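Botulinum neurotoxin type C1 (Clostridium botulinum, PDB 3R4U) probably binds receptors on nerve cells through this heavy-chain fragment, which belongs to a bontoxilysin, a toxin whose light chain is a metalloprotease. Local coordinates at residues Ser130-Tyr135 and Leu168-Lys173; Tyr265-Gln270 and Phe392-Asp397; Leu246-Glu251 and Thr300-Gly305; Ser382-Ile387 and Gly411-Leu416. All coordinates share one frame; numbering follows the deposited sequence.

Contact 1 (Ser130-Tyr135 and Leu168-Lys173); sequences SINFSY and LIDTIK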
loop_
_atom_site.group_PDB
_atom_site.type_symbol
_atom_site.label_atom_id
_atom_site.label_comp_id
_atom_site.label_asym_id
_atom_site.label_seq_id
_atom_site.Cartn_x
_atom_site.Cartn_y
_atom_site.Cartn_z
ATOM N N SER A 130 -8.101 19.276 -15.305
ATOM C CA SER A 130 -7.495 18.138 -14.636
ATOM C C SER A 130 -7.181 18.388 -13.168
ATOM O O SER A 130 -7.025 19.528 -12.743
ATOM C CB SER A 130 -6.225 17.722 -15.378
ATOM O OG SER A 130 -6.559 17.193 -16.641
ATOM N N ILE A 131 -7.098 17.300 -12.404
ATOM C CA ILE A 131 -6.575 17.330 -11.044
ATOM C C ILE A 131 -5.693 16.106 -10.884
ATOM O O ILE A 131 -5.739 15.196 -11.706
ATOM C CB ILE A 131 -7.672 17.289 -9.962
ATOM C CG1 ILE A 131 -8.667 16.155 -10.225
ATOM C CG2 ILE A 131 -8.413 18.595 -9.886
ATOM C CD1 ILE A 131 -9.753 16.073 -9.173
ATOM N N ASN A 132 -4.890 16.069 -9.832
ATOM C CA ASN A 132 -3.957 14.975 -9.720
ATOM C C ASN A 132 -3.542 14.656 -8.303
ATOM O O ASN A 132 -3.724 15.447 -7.376
ATOM C CB ASN A 132 -2.711 15.248 -10.553
ATOM C CG ASN A 132 -1.859 16.378 -9.972
ATOM O OD1 ASN A 132 -1.229 16.227 -8.917
ATOM N ND2 ASN A 132 -1.846 17.519 -10.656
ATOM N N PHE A 133 -2.975 13.464 -8.170
ATOM C CA PHE A 133 -2.276 13.043 -6.987
ATOM C C PHE A 133 -0.829 12.864 -7.415
ATOM O O PHE A 133 -0.558 12.265 -8.466
ATOM C CB PHE A 133 -2.864 11.710 -6.504
ATOM C CG PHE A 133 -1.922 10.887 -5.664
ATOM C CD1 PHE A 133 -1.277 11.442 -4.569
ATOM C CD2 PHE A 133 -1.713 9.535 -5.955
ATOM C CE1 PHE A 133 -0.412 10.662 -3.781
ATOM C CE2 PHE A 133 -0.855 8.756 -5.185
ATOM C CZ PHE A 133 -0.206 9.316 -4.096
ATOM N N SER A 134 0.096 13.409 -6.632
ATOM C CA SER A 134 1.518 13.174 -6.876
ATOM C C SER A 134 2.127 12.543 -5.636
ATOM O O SER A 134 1.939 13.031 -4.527
ATOM C CB SER A 134 2.266 14.462 -7.243
ATOM O OG SER A 134 2.159 15.449 -6.227
ATOM N N TYR A 135 2.844 11.443 -5.820
ATOM C CA TYR A 135 3.393 10.748 -4.676
ATOM C C TYR A 135 4.748 11.356 -4.297
ATOM O O TYR A 135 5.364 12.069 -5.100
ATOM C CB TYR A 135 3.459 9.238 -4.924
ATOM C CG TYR A 135 4.541 8.750 -5.883
ATOM C CD1 TYR A 135 5.889 8.724 -5.496
ATOM C CD2 TYR A 135 4.210 8.263 -7.150
ATOM C CE1 TYR A 135 6.875 8.257 -6.353
ATOM C CE2 TYR A 135 5.184 7.780 -8.013
ATOM C CZ TYR A 135 6.519 7.780 -7.608
ATOM O OH TYR A 135 7.490 7.289 -8.455
ATOM N N LEU A 168 -8.494 14.004 1.288
ATOM C CA LEU A 168 -8.540 14.979 0.205
ATOM C C LEU A 168 -7.138 15.479 -0.129
ATOM O O LEU A 168 -6.411 15.900 0.753
ATOM C CB LEU A 168 -9.432 16.156 0.574
ATOM C CG LEU A 168 -9.559 17.204 -0.544
ATOM C CD1 LEU A 168 -10.364 16.627 -1.722
ATOM C CD2 LEU A 168 -10.226 18.448 -0.001
ATOM N N ILE A 169 -6.789 15.440 -1.412
ATOM C CA ILE A 169 -5.438 15.691 -1.907
ATOM C C ILE A 169 -5.396 16.899 -2.847
ATOM O O ILE A 169 -4.398 17.613 -2.922
ATOM C CB ILE A 169 -4.924 14.455 -2.704
ATOM C CG1 ILE A 169 -4.655 13.288 -1.763
ATOM C CG2 ILE A 169 -3.675 14.788 -3.500
ATOM C CD1 ILE A 169 -3.761 13.648 -0.589
ATOM N N ASP A 170 -6.477 17.110 -3.585
ATOM C CA ASP A 170 -6.524 18.200 -4.548
ATOM C C ASP A 170 -7.983 18.582 -4.803
ATOM O O ASP A 170 -8.882 17.739 -4.800
ATOM C CB ASP A 170 -5.813 17.811 -5.849
ATOM C CG ASP A 170 -5.502 19.019 -6.747
ATOM O OD1 ASP A 170 -5.781 20.166 -6.334
ATOM O OD2 ASP A 170 -4.981 18.816 -7.870
ATOM N N THR A 171 -8.221 19.868 -4.980
ATOM C CA THR A 171 -9.564 20.372 -5.188
ATOM C C THR A 171 -9.445 21.629 -6.018
ATOM O O THR A 171 -8.560 22.451 -5.770
ATOM C CB THR A 171 -10.267 20.690 -3.853
ATOM O OG1 THR A 171 -11.545 21.267 -4.113
ATOM C CG2 THR A 171 -9.437 21.647 -2.996
ATOM N N ILE A 172 -10.302 21.751 -7.025
ATOM C CA ILE A 172 -10.382 22.959 -7.840
ATOM C C ILE A 172 -11.813 23.218 -8.286
ATOM O O ILE A 172 -12.591 22.277 -8.485
ATOM C CB ILE A 172 -9.463 22.866 -9.065
ATOM C CG1 ILE A 172 -9.803 21.637 -9.887
ATOM C CG2 ILE A 172 -8.010 22.768 -8.636
ATOM C CD1 ILE A 172 -10.855 21.870 -10.930
ATOM N N LYS A 173 -12.168 24.491 -8.429
ATOM C CA LYS A 173 -13.501 24.858 -8.877
ATOM C C LYS A 173 -13.669 24.394 -10.316
ATOM O O LYS A 173 -12.770 24.560 -11.130
ATOM C CB LYS A 173 -13.704 26.371 -8.779
ATOM C CG LYS A 173 -14.976 26.884 -9.445
ATOM C CD LYS A 173 -16.214 26.582 -8.613
ATOM C CE LYS A 173 -17.521 26.767 -9.390
ATOM N NZ LYS A 173 -17.886 25.611 -10.293
#
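With chi1 of -165°, Asp170 holds CG on the far side of CB from its own nitrogen and sends OD2 to the main chain of Asn132. Asn132 N donates to Asp170 OD2 at 3.4 Å. The bond is nearly straight (167°) but long and weak. Asp170 CB also packs on the Asn132 carbonyl, 3.5 Å from Asn132 O. The first torsion of Ile131 leaves CG2 opposite its carbonyl carbon, where it meets Ile172. The two side chains meet at a slant, and Ile131 CG2 presses on Ile172 CG1 at 3.3 Å, a close fit for two carbons. The two strands belong to different sheets of the concanavalin-like beta sandwich. They run nearly antiparallel (161°), yet side chains join them, with no backbone bond between them. Ile169 and Asp170 form a classic beta bulge, both facing Ile162 of the neighbouring strand 159-164. In the bulge, Ile169 CG2 sits 3.9 Å from Asn132 O and 4.3 Å from Phe133 CD1. Tyr365, from the trefoil part of the chain, touches both Phe133 and Ile169. Ile131 and Ile172 also pack together on Met160.

Contact 2 (Tyr265-Gln270 and Phe392-Asp397); sequences YANSRQ and FRLGGD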
loop_
_atom_site.group_PDB
_atom_site.type_symbol
_atom_site.label_atom_id
_atom_site.label_comp_id
_atom_site.label_asym_id
_atom_site.label_seq_id
_atom_site.Cartn_x
_atom_site.Cartn_y
_atom_site.Cartn_z
ATOM N N TYR A 265 21.159 -5.679 8.526
ATOM C CA TYR A 265 22.329 -6.539 8.534
ATOM C C TYR A 265 22.557 -7.103 9.930
ATOM O O TYR A 265 21.758 -6.884 10.843
ATOM C CB TYR A 265 23.558 -5.770 8.062
ATOM C CG TYR A 265 24.591 -6.665 7.417
ATOM C CD1 TYR A 265 24.245 -7.491 6.346
ATOM C CD2 TYR A 265 25.904 -6.691 7.875
ATOM C CE1 TYR A 265 25.177 -8.319 5.750
ATOM C CE2 TYR A 265 26.845 -7.519 7.289
ATOM C CZ TYR A 265 26.477 -8.331 6.222
ATOM O OH TYR A 265 27.407 -9.159 5.621
ATOM N N ALA A 266 23.639 -7.848 10.096
ATOM C CA ALA A 266 23.962 -8.399 11.399
ATOM C C ALA A 266 25.467 -8.387 11.574
ATOM O O ALA A 266 26.217 -8.551 10.615
ATOM C CB ALA A 266 23.420 -9.801 11.544
ATOM N N ASN A 267 25.897 -8.183 12.809
ATOM C CA ASN A 267 27.303 -8.099 13.129
ATOM C C ASN A 267 27.482 -8.603 14.549
ATOM O O ASN A 267 27.037 -7.965 15.505
ATOM C CB ASN A 267 27.791 -6.654 12.983
ATOM C CG ASN A 267 29.287 -6.507 13.248
ATOM O OD1 ASN A 267 29.930 -7.416 13.782
ATOM N ND2 ASN A 267 29.844 -5.350 12.877
ATOM N N SER A 268 28.097 -9.775 14.679
ATOM C CA SER A 268 28.328 -10.380 15.985
ATOM C C SER A 268 27.013 -10.546 16.728
ATOM O O SER A 268 26.914 -10.204 17.911
ATOM C CB SER A 268 29.294 -9.536 16.829
ATOM O OG SER A 268 30.534 -9.348 16.174
ATOM N N ARG A 269 26.009 -11.062 16.025
ATOM C CA ARG A 269 24.718 -11.394 16.630
ATOM C C ARG A 269 23.942 -10.143 17.033
ATOM O O ARG A 269 22.932 -10.228 17.726
ATOM C CB ARG A 269 24.898 -12.307 17.850
ATOM C CG ARG A 269 25.627 -13.620 17.578
ATOM C CD ARG A 269 24.679 -14.695 17.100
ATOM N NE ARG A 269 25.303 -16.020 17.042
ATOM C CZ ARG A 269 25.231 -16.935 18.009
ATOM N NH1 ARG A 269 24.567 -16.678 19.134
ATOM N NH2 ARG A 269 25.824 -18.113 17.852
ATOM N N GLN A 270 24.432 -8.983 16.616
ATOM C CA GLN A 270 23.693 -7.742 16.787
ATOM C C GLN A 270 23.170 -7.300 15.431
ATOM O O GLN A 270 23.930 -7.197 14.473
ATOM C CB GLN A 270 24.564 -6.645 17.395
ATOM C CG GLN A 270 23.835 -5.320 17.595
ATOM C CD GLN A 270 22.462 -5.497 18.259
ATOM O OE1 GLN A 270 21.423 -5.199 17.663
ATOM N NE2 GLN A 270 22.462 -5.978 19.493
ATOM N N PHE A 392 28.349 0.220 20.659
ATOM C CA PHE A 392 28.628 -1.207 20.832
ATOM C C PHE A 392 30.087 -1.523 20.509
ATOM O O PHE A 392 30.732 -0.802 19.755
ATOM C CB PHE A 392 27.791 -2.052 19.861
ATOM C CG PHE A 392 26.322 -2.024 20.118
ATOM C CD1 PHE A 392 25.733 -2.994 20.913
ATOM C CD2 PHE A 392 25.517 -1.061 19.524
ATOM C CE1 PHE A 392 24.369 -2.985 21.143
ATOM C CE2 PHE A 392 24.157 -1.046 19.748
ATOM C CZ PHE A 392 23.580 -2.010 20.562
ATOM N N ARG A 393 30.583 -2.629 21.061
ATOM C CA ARG A 393 31.786 -3.283 20.548
ATOM C C ARG A 393 31.358 -4.507 19.751
ATOM O O ARG A 393 31.027 -5.547 20.322
ATOM C CB ARG A 393 32.714 -3.717 21.680
ATOM C CG ARG A 393 33.349 -2.564 22.414
ATOM C CD ARG A 393 34.334 -3.038 23.482
ATOM N NE ARG A 393 34.880 -1.897 24.211
ATOM C CZ ARG A 393 34.274 -1.324 25.245
ATOM N NH1 ARG A 393 33.109 -1.795 25.677
ATOM N NH2 ARG A 393 34.831 -0.284 25.847
ATOM N N LEU A 394 31.350 -4.367 18.430
ATOM C CA LEU A 394 30.968 -5.458 17.544
ATOM C C LEU A 394 32.154 -5.878 16.689
ATOM O O LEU A 394 33.102 -5.115 16.509
ATOM C CB LEU A 394 29.797 -5.038 16.653
ATOM C CG LEU A 394 28.395 -5.311 17.201
ATOM C CD1 LEU A 394 28.394 -5.259 18.721
ATOM C CD2 LEU A 394 27.391 -4.324 16.626
ATOM N N GLY A 395 32.100 -7.098 16.165
ATOM C CA GLY A 395 33.185 -7.615 15.352
ATOM C C GLY A 395 34.555 -7.486 16.004
ATOM O O GLY A 395 34.802 -8.014 17.093
ATOM N N GLY A 396 35.456 -6.778 15.335
ATOM C CA GLY A 396 36.795 -6.596 15.861
ATOM C C GLY A 396 37.009 -5.329 16.678
ATOM O O GLY A 396 38.143 -5.017 17.053
ATOM N N ASP A 397 35.928 -4.608 16.967
ATOM C CA ASP A 397 36.017 -3.346 17.693
ATOM C C ASP A 397 36.731 -3.512 19.027
ATOM O O ASP A 397 36.361 -4.363 19.839
ATOM C CB ASP A 397 34.619 -2.795 17.989
ATOM C CG ASP A 397 33.853 -2.369 16.731
ATOM O OD1 ASP A 397 34.485 -2.058 15.686
ATOM O OD2 ASP A 397 32.600 -2.330 16.821
#
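Two tight turns meet, with Ser268 and Gly395 nearest each other at 5.6 Å between their CA atoms. Asn267 to Gln270 is a type I' turn, closed by a pair of backbone bonds between Asn267 and Gln270. Leu394 to Asp397 is a type II' turn, with Gly395 at its second position. Gly395 N donates to Ser268 OG at 2.7 Å, with an angle of 146° at the hydrogen. The hydroxyl lies beside the backbone nitrogen of Ser268 (chi1 -57°), and from there it reaches over to the other turn. Asn267 OD1 is also near, 3.2 Å from Gly395 N, but its angle is too poor for a bond. Beneath these polar tips, Leu394 packs against both Asn267 and Gln270. Its CG rests 3.4 Å from Asn267 O, and its CD2 touches Gln270 CB at 3.7 Å. Deeper still, Gln270 CG lies over one face of the Phe392 ring, towards its rim. Leu394 N donates to Asp397 OD2 at 2.9 Å, though the placement of this carboxylate is somewhat doubtful. That oxygen also bonds Tyr403 OH. Leu394 packs on Tyr403 as well, and on Val272 of strand 270-275. Here the two-residue beta hairpin joining strands 262-267 and 270-275 packs against the loop after strand 381-392, turn against turn, in the beta-trefoil fold.

Contact 3 (Leu246-Glu251 and Thr300-Gly305); sequences LRYNKE and TRVRGG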
loop_
_atom_site.group_PDB
_atom_site.type_symbol
_atom_site.label_atom_id
_atom_site.label_comp_id
_atom_site.label_asym_id
_atom_site.label_seq_id
_atom_site.Cartn_x
_atom_site.Cartn_y
_atom_site.Cartn_z
ATOM N N LEU A 246 -0.098 -9.464 4.633
ATOM C CA LEU A 246 1.151 -9.935 5.220
ATOM C C LEU A 246 0.984 -11.428 5.524
ATOM O O LEU A 246 -0.095 -11.848 5.953
ATOM C CB LEU A 246 1.484 -9.150 6.501
ATOM C CG LEU A 246 2.914 -9.388 7.027
ATOM C CD1 LEU A 246 3.922 -8.694 6.103
ATOM C CD2 LEU A 246 3.081 -8.886 8.452
ATOM N N ARG A 247 2.041 -12.218 5.292
ATOM C CA ARG A 247 1.983 -13.683 5.403
ATOM C C ARG A 247 3.035 -14.248 6.361
ATOM O O ARG A 247 4.136 -13.709 6.472
ATOM C CB ARG A 247 2.200 -14.332 4.032
ATOM C CG ARG A 247 1.119 -14.073 3.020
ATOM C CD ARG A 247 -0.132 -14.850 3.373
ATOM N NE ARG A 247 -1.162 -14.721 2.344
ATOM C CZ ARG A 247 -2.159 -15.586 2.162
ATOM N NH1 ARG A 247 -2.259 -16.672 2.929
ATOM N NH2 ARG A 247 -3.041 -15.374 1.197
ATOM N N TYR A 248 2.705 -15.344 7.037
ATOM C CA TYR A 248 3.708 -16.095 7.800
ATOM C C TYR A 248 4.533 -16.958 6.859
ATOM O O TYR A 248 4.116 -17.234 5.741
ATOM C CB TYR A 248 3.045 -16.996 8.845
ATOM C CG TYR A 248 2.378 -16.248 9.972
ATOM C CD1 TYR A 248 3.138 -15.622 10.953
ATOM C CD2 TYR A 248 0.993 -16.161 10.052
ATOM C CE1 TYR A 248 2.546 -14.935 11.979
ATOM C CE2 TYR A 248 0.382 -15.463 11.078
ATOM C CZ TYR A 248 1.164 -14.850 12.040
ATOM O OH TYR A 248 0.579 -14.149 13.071
ATOM N N ASN A 249 5.699 -17.390 7.322
ATOM C CA ASN A 249 6.506 -18.361 6.585
ATOM C C ASN A 249 6.961 -17.831 5.234
ATOM O O ASN A 249 7.202 -18.597 4.308
ATOM C CB ASN A 249 5.741 -19.683 6.406
ATOM C CG ASN A 249 5.211 -20.240 7.725
ATOM O OD1 ASN A 249 5.857 -20.115 8.764
ATOM N ND2 ASN A 249 4.030 -20.855 7.685
ATOM N N LYS A 250 7.081 -16.516 5.121
ATOM C CA LYS A 250 7.462 -15.902 3.857
ATOM C C LYS A 250 8.566 -14.884 4.102
ATOM O O LYS A 250 8.543 -14.154 5.097
ATOM C CB LYS A 250 6.241 -15.242 3.229
ATOM C CG LYS A 250 6.512 -14.280 2.061
ATOM C CD LYS A 250 5.180 -13.881 1.370
ATOM C CE LYS A 250 5.368 -12.852 0.241
ATOM N NZ LYS A 250 6.229 -13.353 -0.872
ATOM N N GLU A 251 9.546 -14.844 3.207
ATOM C CA GLU A 251 10.680 -13.952 3.383
ATOM C C GLU A 251 10.298 -12.500 3.120
ATOM O O GLU A 251 9.670 -12.197 2.107
ATOM C CB GLU A 251 11.812 -14.341 2.432
ATOM C CG GLU A 251 12.435 -15.688 2.710
ATOM C CD GLU A 251 13.696 -15.900 1.890
ATOM O OE1 GLU A 251 13.675 -15.596 0.672
ATOM O OE2 GLU A 251 14.704 -16.354 2.468
ATOM N N THR A 300 -2.446 -18.414 6.442
ATOM C CA THR A 300 -1.130 -17.945 6.841
ATOM C C THR A 300 -1.056 -16.409 6.839
ATOM O O THR A 300 0.031 -15.842 6.811
ATOM C CB THR A 300 -0.032 -18.531 5.939
ATOM O OG1 THR A 300 -0.317 -18.206 4.567
ATOM C CG2 THR A 300 0.037 -20.056 6.106
ATOM N N ARG A 301 -2.213 -15.746 6.876
ATOM C CA ARG A 301 -2.232 -14.288 6.964
ATOM C C ARG A 301 -1.920 -13.818 8.381
ATOM O O ARG A 301 -2.319 -14.457 9.369
ATOM C CB ARG A 301 -3.587 -13.733 6.519
ATOM C CG ARG A 301 -3.876 -13.937 5.043
ATOM C CD ARG A 301 -5.287 -13.487 4.695
ATOM N NE ARG A 301 -5.528 -13.586 3.261
ATOM C CZ ARG A 301 -6.098 -14.630 2.667
ATOM N NH1 ARG A 301 -6.507 -15.667 3.385
ATOM N NH2 ARG A 301 -6.270 -14.630 1.353
ATOM N N VAL A 302 -1.205 -12.700 8.478
ATOM C CA VAL A 302 -0.882 -12.096 9.765
ATOM C C VAL A 302 -1.945 -11.066 10.188
ATOM O O VAL A 302 -2.311 -10.184 9.411
ATOM C CB VAL A 302 0.498 -11.428 9.718
ATOM C CG1 VAL A 302 0.853 -10.847 11.086
ATOM C CG2 VAL A 302 1.558 -12.446 9.267
ATOM N N ARG A 303 -2.433 -11.175 11.420
ATOM C CA ARG A 303 -3.509 -10.309 11.893
ATOM C C ARG A 303 -3.092 -9.571 13.147
ATOM O O ARG A 303 -2.268 -10.062 13.916
ATOM C CB ARG A 303 -4.782 -11.122 12.180
ATOM C CG ARG A 303 -5.465 -11.666 10.926
ATOM C CD ARG A 303 -6.637 -12.601 11.228
ATOM N NE ARG A 303 -7.304 -13.013 9.996
ATOM C CZ ARG A 303 -6.845 -13.954 9.176
ATOM N NH1 ARG A 303 -5.720 -14.596 9.463
ATOM N NH2 ARG A 303 -7.509 -14.265 8.070
ATOM N N GLY A 304 -3.668 -8.393 13.353
ATOM C CA GLY A 304 -3.451 -7.647 14.580
ATOM C C GLY A 304 -3.810 -8.478 15.800
ATOM O O GLY A 304 -4.835 -9.150 15.825
ATOM N N GLY A 305 -2.961 -8.430 16.819
ATOM C CA GLY A 305 -3.202 -9.197 18.018
ATOM C C GLY A 305 -2.538 -10.557 17.968
ATOM O O GLY A 305 -2.425 -11.215 18.993
HETATM O O HOH W 1 -3.144 -19.269 3.739
HETATM O O HOH W 2 2.508 -18.201 3.526
#
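Arg247 and Arg301 form a single antiparallel beta bridge between two loops of the trefoil domain. They are the non-hydrogen-bonded pair; the bonds fall on their neighbours. Val302 N donates to Leu246 O at 2.9 Å. Tyr248 N donates to Thr300 O at 2.7 Å. The two arginine side chains leave the bridge side by side, pointing the same way. Arg301 CG lies over the centre of the Arg247 guanidinium, and the two guanidinium planes are 36° apart. Arg247 NH2 is only 3.3 Å from Arg301 NH2, two like charges in close contact. Arg301 is salt-bridged to Asp245 and Asp299, and these carboxylates probably help the two charges to lie this close. A bend at chi2 (-72°) turns Arg247 back across Thr300, where NH1 donates to Thr300 OG1 at 3.0 Å. One water accepts from Thr300 N and, weakly, from Arg247 NH1. A second water links Tyr248 O to Thr300 OG1. On the buried side, Val302 CG2 stands over the Tyr248 ring in a CH-pi contact, 3.6 Å from the centroid and 6° off the normal. The ring's hydroxyl is held by Asp306 OD2. Leu246 CD2 packs on Val302 CB at 3.8 Å, and Leu246 also touches Phe426. Such an isolated bridge, with an apolar side and a charged side, ties together the loops before strands 251-256 and 307-314 of the beta-trefoil.

Contact 4 (Ser382-Ile387 and Gly411-Leu416); sequences SGICSI and GNYASL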
loop_
_atom_site.group_PDB
_atom_site.type_symbol
_atom_site.label_atom_id
_atom_site.label_comp_id
_atom_site.label_asym_id
_atom_site.label_seq_id
_atom_site.Cartn_x
_atom_site.Cartn_y
_atom_site.Cartn_z
ATOM N N SER A 382 4.938 -5.590 27.243
ATOM C CA SER A 382 5.910 -4.899 28.078
ATOM C C SER A 382 6.716 -3.813 27.359
ATOM O O SER A 382 7.435 -3.046 28.006
ATOM C CB SER A 382 6.873 -5.919 28.680
ATOM O OG SER A 382 7.506 -6.653 27.647
ATOM N N GLY A 383 6.605 -3.741 26.035
ATOM C CA GLY A 383 7.350 -2.743 25.289
ATOM C C GLY A 383 6.971 -2.627 23.823
ATOM O O GLY A 383 6.152 -3.398 23.302
ATOM N N ILE A 384 7.568 -1.652 23.147
ATOM C CA ILE A 384 7.334 -1.479 21.718
ATOM C C ILE A 384 8.683 -1.475 21.007
ATOM O O ILE A 384 9.669 -0.995 21.567
ATOM C CB ILE A 384 6.564 -0.163 21.428
ATOM C CG1 ILE A 384 6.096 -0.107 19.970
ATOM C CG2 ILE A 384 7.399 1.081 21.824
ATOM C CD1 ILE A 384 5.055 0.990 19.696
ATOM N N CYS A 385 8.732 -2.012 19.788
ATOM C CA CYS A 385 9.974 -2.017 19.019
ATOM C C CYS A 385 10.217 -0.678 18.371
ATOM O O CYS A 385 9.308 -0.080 17.787
ATOM C CB CYS A 385 9.982 -3.103 17.946
ATOM S SG CYS A 385 9.912 -4.775 18.624
ATOM N N SER A 386 11.459 -0.216 18.467
ATOM C CA SER A 386 11.841 1.050 17.871
ATOM C C SER A 386 13.246 0.911 17.286
ATOM O O SER A 386 13.723 -0.199 17.060
ATOM C CB SER A 386 11.766 2.171 18.915
ATOM O OG SER A 386 12.058 3.440 18.346
ATOM N N ILE A 387 13.897 2.037 17.038
ATOM C CA ILE A 387 15.192 2.046 16.378
ATOM C C ILE A 387 15.977 3.234 16.909
ATOM O O ILE A 387 15.382 4.245 17.296
ATOM C CB ILE A 387 15.023 2.147 14.849
ATOM C CG1 ILE A 387 16.321 1.813 14.131
ATOM C CG2 ILE A 387 14.464 3.527 14.429
ATOM C CD1 ILE A 387 16.191 1.814 12.631
ATOM N N GLY A 411 9.360 -0.106 30.049
ATOM C CA GLY A 411 8.896 0.953 30.931
ATOM C C GLY A 411 7.593 1.534 30.402
ATOM O O GLY A 411 6.745 0.801 29.872
ATOM N N ASN A 412 7.410 2.841 30.545
ATOM C CA ASN A 412 6.231 3.458 29.961
ATOM C C ASN A 412 6.403 3.678 28.471
ATOM O O ASN A 412 6.738 4.768 28.035
ATOM C CB ASN A 412 5.839 4.771 30.650
ATOM C CG ASN A 412 4.556 5.349 30.072
ATOM O OD1 ASN A 412 3.821 4.639 29.407
ATOM N ND2 ASN A 412 4.301 6.637 30.289
ATOM N N TYR A 413 6.151 2.642 27.681
ATOM C CA TYR A 413 6.371 2.751 26.243
ATOM C C TYR A 413 5.308 3.583 25.525
ATOM O O TYR A 413 5.463 3.896 24.341
ATOM C CB TYR A 413 6.466 1.362 25.604
ATOM C CG TYR A 413 5.202 0.559 25.710
ATOM C CD1 TYR A 413 4.157 0.748 24.807
ATOM C CD2 TYR A 413 5.038 -0.376 26.718
ATOM C CE1 TYR A 413 2.990 0.018 24.907
ATOM C CE2 TYR A 413 3.873 -1.123 26.821
ATOM C CZ TYR A 413 2.854 -0.916 25.912
ATOM O OH TYR A 413 1.692 -1.634 26.017
ATOM N N ALA A 414 4.233 3.932 26.233
ATOM C CA ALA A 414 3.116 4.673 25.634
ATOM C C ALA A 414 3.574 5.977 24.991
ATOM O O ALA A 414 3.031 6.411 23.968
ATOM C CB ALA A 414 2.023 4.951 26.675
ATOM N N SER A 415 4.586 6.599 25.578
ATOM C CA SER A 415 5.092 7.859 25.032
ATOM C C SER A 415 5.584 7.693 23.603
ATOM O O SER A 415 5.600 8.648 22.831
ATOM C CB SER A 415 6.203 8.436 25.912
ATOM O OG SER A 415 7.042 7.409 26.403
ATOM N N LEU A 416 5.952 6.472 23.233
ATOM C CA LEU A 416 6.522 6.234 21.913
ATOM C C LEU A 416 5.487 5.793 20.868
ATOM O O LEU A 416 5.823 5.619 19.700
ATOM C CB LEU A 416 7.641 5.198 22.041
ATOM C CG LEU A 416 8.957 5.322 21.271
ATOM C CD1 LEU A 416 9.479 6.744 21.251
ATOM C CD2 LEU A 416 10.003 4.369 21.861
HETATM O O HOH W 3 6.334 -1.916 30.371
#
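Tyr413 lays one ring face over the backbone of Gly383, with the Gly383 carbonyl carbon towards the rim. The closest approach is Tyr413 CD2 to Gly383 CA, 3.6 Å. A chi1 of 64° places the ring between the nitrogen and carbonyl carbon of Tyr413, and the ring lies against the strand. Ile384 comes next along strand 381-392. Its CG2 touches Tyr413 CB at 3.9 Å and Leu416 CB at 4.1 Å. Further on, Leu416 CD2 meets Ser386 CB at 4.1 Å, while the hydroxyl of Ser386 is bonded to Ser421. The 411-416 loop is shaped by local bonds. Asn412 is the centre of an inverse gamma turn, and its OD1 accepts from Ala414 N in an Asx turn. Leu416 N bonds Tyr413 O, and the Tyr413 and Leu416 side chains both face the strand. At the Ser382 end a water donates to Ser382 O at 2.8 Å and to Gly411 O at 2.8 Å. Ile384 also packs on Phe372, Leu417 and Thr422. No direct hydrogen bond joins the two segments, so between them the contact rests on van der Waals packing and one bridging water.

Contact 1 lies in the lectin-like sandwich, and contacts 2, 3 and 4 in the trefoil, with contacts 1 and 2 on opposite sides of the chain's centre, their own centres about 48 Å apart. All four are partly buried. Contacts 2 and 4 share strand 381-392: contact 4 uses its start, contact 2 its far end, and their nearest atoms are about 9 Å apart. Contact 3 alone joins its segments backbone to backbone. Contact 1 has a weak carboxylate bond, contact 2 a short hydroxyl bond between exposed turn residues, and contact 4 a water. Each also has an apolar part; in contacts 2 and 3 its residues are buried, whereas in contacts 1 and 4 some are partly exposed.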